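Local atomic coordinates of serine repeat antigen 5 (Plasmodium falciparum, PDB entry 6X42), a protein that is a papain-like pseudo-protease of the malaria parasite that probably has little or no proteolytic activity of its own. Residues I55-E63 and K75-N83. Residues are numbered along the deposited sequence; the frame is centred on the assembly and turned at random.
Sequences IFASKYHLE and KISALYVAN
K59 and E63, one turn apart on helix 55-63, grip both backbone polar groups of I76. E63 OE2 accepts the I76 N-H at 2.8 Å and 166°, on its anti side and somewhat out of the carboxylate plane, while its syn lone pair takes K59 NZ in a salt bridge of 2.8 Å. The lysine closes the ring of three bonds by donating from NZ to I76 O, 2.8 Å away and in the carbonyl plane. Its side chain leaves between the backbone N and carbonyl carbon (chi1 87°), runs on extended and bends at chi4 to turn the ammonium onto that oxygen. Two donors thus fix OE2, and E45 gives K59 NZ a further carboxylate, so the buried charges are probably well balanced. The K75 side chain crosses that of E63 at about a right angle, its CD over a face of the carboxylate, 3.6 Å from E63 OE1; its own ammonium goes to Q43 O and E45.

The apolar contacts flank this polar cluster. I76 CD1 lies against the helix, touching L62 CB (3.9 Å) and E63 CG, and its CB rests on K59 CB. Farther along, I55 sends two branches to helix 78-83: CG2, anti to the backbone N, touches A78 CB (3.7 Å) and O on one hand and V81 CB on the other, whereas CD1 at the end of the extended arm meets A82 CB at 3.5 Å. The A78 methyl also makes a CH-pi contact over one face of the F56 ring, offset toward CZ.

S77 N-caps helix 78-83, its OG accepting from Y80 N at 3.0 Å. The short helix and the loop leading into it lie against helix 53-68, the long helix of the papain fold. Helix 99-109 packs on S58, L62 and V81, and strands 189-193 and 219-230 cover the side of helix 53-68 bearing A57.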
loop_
_atom_site.group_PDB
_atom_site.type_symbol
_atom_site.label_atom_id
_atom_site.label_comp_id
_atom_site.label_asym_id
_atom_site.label_seq_id
_atom_site.Cartn_x
_atom_site.Cartn_y
_atom_site.Cartn_z
ATOM N N ILE A 55 7.123 -3.684 3.253
ATOM C CA ILE A 55 7.813 -2.401 3.355
ATOM C C ILE A 55 7.393 -1.468 2.224
ATOM O O ILE A 55 7.085 -0.296 2.447
ATOM C CB ILE A 55 9.339 -2.598 3.353
ATOM C CG1 ILE A 55 9.790 -3.587 4.412
ATOM C CG2 ILE A 55 10.018 -1.237 3.565
ATOM C CD1 ILE A 55 11.308 -3.883 4.371
ATOM N N PHE A 56 7.406 -1.958 0.985
ATOM C CA PHE A 56 7.053 -1.109 -0.151
ATOM C C PHE A 56 5.629 -0.583 -0.045
ATOM O O PHE A 56 5.379 0.605 -0.270
ATOM C CB PHE A 56 7.301 -1.858 -1.475
ATOM C CG PHE A 56 8.775 -1.969 -1.812
ATOM C CD1 PHE A 56 9.523 -3.064 -1.397
ATOM C CD2 PHE A 56 9.424 -0.951 -2.466
ATOM C CE1 PHE A 56 10.884 -3.134 -1.640
ATOM C CE2 PHE A 56 10.783 -1.021 -2.725
ATOM C CZ PHE A 56 11.515 -2.119 -2.297
ATOM N N ALA A 57 4.679 -1.448 0.306
ATOM C CA ALA A 57 3.291 -0.991 0.370
ATOM C C ALA A 57 3.067 -0.044 1.551
ATOM O O ALA A 57 2.317 0.942 1.455
ATOM C CB ALA A 57 2.359 -2.190 0.453
ATOM N N SER A 58 3.699 -0.338 2.685
ATOM C CA SER A 58 3.537 0.513 3.855
ATOM C C SER A 58 4.173 1.873 3.626
ATOM O O SER A 58 3.591 2.909 3.972
ATOM C CB SER A 58 4.143 -0.153 5.088
ATOM O OG SER A 58 3.448 -1.320 5.484
ATOM N N LYS A 59 5.371 1.896 3.045
ATOM C CA LYS A 59 6.041 3.171 2.823
ATOM C C LYS A 59 5.320 3.992 1.759
ATOM O O LYS A 59 5.266 5.228 1.851
ATOM C CB LYS A 59 7.528 2.980 2.496
ATOM C CG LYS A 59 7.844 2.757 1.030
ATOM C CD LYS A 59 9.326 2.411 0.794
ATOM C CE LYS A 59 9.672 2.380 -0.668
ATOM N NZ LYS A 59 9.920 3.744 -1.204
ATOM N N TYR A 60 4.764 3.329 0.738
ATOM C CA TYR A 60 4.020 4.061 -0.280
ATOM C C TYR A 60 2.793 4.741 0.320
ATOM O O TYR A 60 2.455 5.862 -0.047
ATOM C CB TYR A 60 3.620 3.144 -1.423
ATOM C CG TYR A 60 2.786 3.816 -2.485
ATOM C CD1 TYR A 60 3.370 4.594 -3.491
ATOM C CD2 TYR A 60 1.402 3.718 -2.461
ATOM C CE1 TYR A 60 2.599 5.192 -4.478
ATOM C CE2 TYR A 60 0.627 4.307 -3.432
ATOM C CZ TYR A 60 1.216 5.048 -4.438
ATOM O OH TYR A 60 0.396 5.599 -5.403
ATOM N N HIS A 61 2.122 4.072 1.258
ATOM C CA HIS A 61 0.992 4.680 1.954
ATOM C C HIS A 61 1.418 5.957 2.683
ATOM O O HIS A 61 0.715 6.966 2.616
ATOM C CB HIS A 61 0.366 3.625 2.869
ATOM C CG HIS A 61 -0.877 4.059 3.592
ATOM N ND1 HIS A 61 -1.994 4.559 2.963
ATOM C CD2 HIS A 61 -1.193 3.999 4.906
ATOM C CE1 HIS A 61 -2.924 4.823 3.870
ATOM N NE2 HIS A 61 -2.475 4.464 5.055
ATOM N N LEU A 62 2.581 5.948 3.344
ATOM C CA LEU A 62 3.098 7.181 3.934
ATOM C C LEU A 62 3.483 8.204 2.868
ATOM O O LEU A 62 3.283 9.412 3.069
ATOM C CB LEU A 62 4.289 6.894 4.844
ATOM C CG LEU A 62 4.034 6.226 6.178
ATOM C CD1 LEU A 62 5.343 6.157 6.966
ATOM C CD2 LEU A 62 2.978 7.004 6.971
ATOM N N GLU A 63 4.052 7.754 1.742
ATOM C CA GLU A 63 4.390 8.680 0.651
ATOM C C GLU A 63 3.138 9.377 0.097
ATOM O O GLU A 63 3.167 10.581 -0.187
ATOM C CB GLU A 63 5.160 7.962 -0.466
ATOM C CG GLU A 63 6.559 7.514 -0.012
ATOM C CD GLU A 63 7.164 6.382 -0.843
ATOM O OE1 GLU A 63 6.502 5.908 -1.803
ATOM O OE2 GLU A 63 8.315 5.969 -0.533
ATOM N N LYS A 75 10.876 9.548 -2.115
ATOM C CA LYS A 75 10.750 8.154 -1.716
ATOM C C LYS A 75 11.432 7.876 -0.386
ATOM O O LYS A 75 12.550 8.334 -0.130
ATOM C CB LYS A 75 11.355 7.238 -2.774
ATOM C CG LYS A 75 10.629 7.281 -4.088
ATOM C CD LYS A 75 9.172 6.918 -3.941
ATOM C CE LYS A 75 8.525 6.606 -5.274
ATOM N NZ LYS A 75 9.211 5.509 -5.983
ATOM N N ILE A 76 10.770 7.042 0.430
ATOM C CA ILE A 76 11.336 6.498 1.665
ATOM C C ILE A 76 12.290 5.350 1.342
ATOM O O ILE A 76 12.042 4.569 0.426
ATOM C CB ILE A 76 10.185 6.017 2.570
ATOM C CG1 ILE A 76 9.339 7.207 3.035
ATOM C CG2 ILE A 76 10.700 5.203 3.756
ATOM C CD1 ILE A 76 7.962 6.854 3.614
ATOM N N SER A 77 13.376 5.220 2.115
ATOM C CA SER A 77 14.300 4.101 1.941
ATOM C C SER A 77 13.673 2.820 2.478
ATOM O O SER A 77 13.637 2.593 3.690
ATOM C CB SER A 77 15.595 4.414 2.687
ATOM O OG SER A 77 16.438 3.274 2.750
ATOM N N ALA A 78 13.233 1.935 1.584
ATOM C CA ALA A 78 12.766 0.626 2.022
ATOM C C ALA A 78 13.889 -0.151 2.696
ATOM O O ALA A 78 13.650 -0.937 3.616
ATOM C CB ALA A 78 12.250 -0.184 0.837
ATOM N N LEU A 79 15.122 0.019 2.211
ATOM C CA LEU A 79 16.242 -0.759 2.743
ATOM C C LEU A 79 16.532 -0.408 4.199
ATOM O O LEU A 79 16.873 -1.285 5.001
ATOM C CB LEU A 79 17.472 -0.554 1.864
ATOM C CG LEU A 79 18.617 -1.548 2.075
ATOM C CD1 LEU A 79 18.181 -2.961 1.703
ATOM C CD2 LEU A 79 19.851 -1.127 1.267
ATOM N N TYR A 80 16.372 0.866 4.572
ATOM C CA TYR A 80 16.563 1.240 5.968
ATOM C C TYR A 80 15.570 0.514 6.864
ATOM O O TYR A 80 15.934 -0.012 7.924
ATOM C CB TYR A 80 16.440 2.753 6.140
ATOM C CG TYR A 80 16.903 3.227 7.502
ATOM C CD1 TYR A 80 18.235 3.494 7.755
ATOM C CD2 TYR A 80 16.003 3.361 8.549
ATOM C CE1 TYR A 80 18.664 3.905 9.010
ATOM C CE2 TYR A 80 16.420 3.779 9.803
ATOM C CZ TYR A 80 17.750 4.038 10.033
ATOM O OH TYR A 80 18.179 4.445 11.289
ATOM N N VAL A 81 14.301 0.480 6.449
ATOM C CA VAL A 81 13.272 -0.196 7.226
ATOM C C VAL A 81 13.535 -1.693 7.287
ATOM O O VAL A 81 13.293 -2.335 8.314
ATOM C CB VAL A 81 11.874 0.143 6.679
ATOM C CG1 VAL A 81 10.798 -0.603 7.444
ATOM C CG2 VAL A 81 11.663 1.654 6.710
ATOM N N ALA A 82 14.023 -2.284 6.196
ATOM C CA ALA A 82 14.319 -3.709 6.217
ATOM C C ALA A 82 15.408 -4.039 7.223
ATOM O O ALA A 82 15.366 -5.085 7.870
ATOM C CB ALA A 82 14.797 -4.160 4.839
ATOM N N ASN A 83 16.410 -3.179 7.343
ATOM C CA ASN A 83 17.645 -3.553 8.012
ATOM C C ASN A 83 17.758 -3.044 9.435
ATOM O O ASN A 83 18.645 -3.497 10.156
ATOM C CB ASN A 83 18.841 -3.076 7.185
ATOM C CG ASN A 83 18.955 -3.837 5.884
ATOM O OD1 ASN A 83 18.322 -4.891 5.714
ATOM N ND2 ASN A 83 19.776 -3.342 4.966
#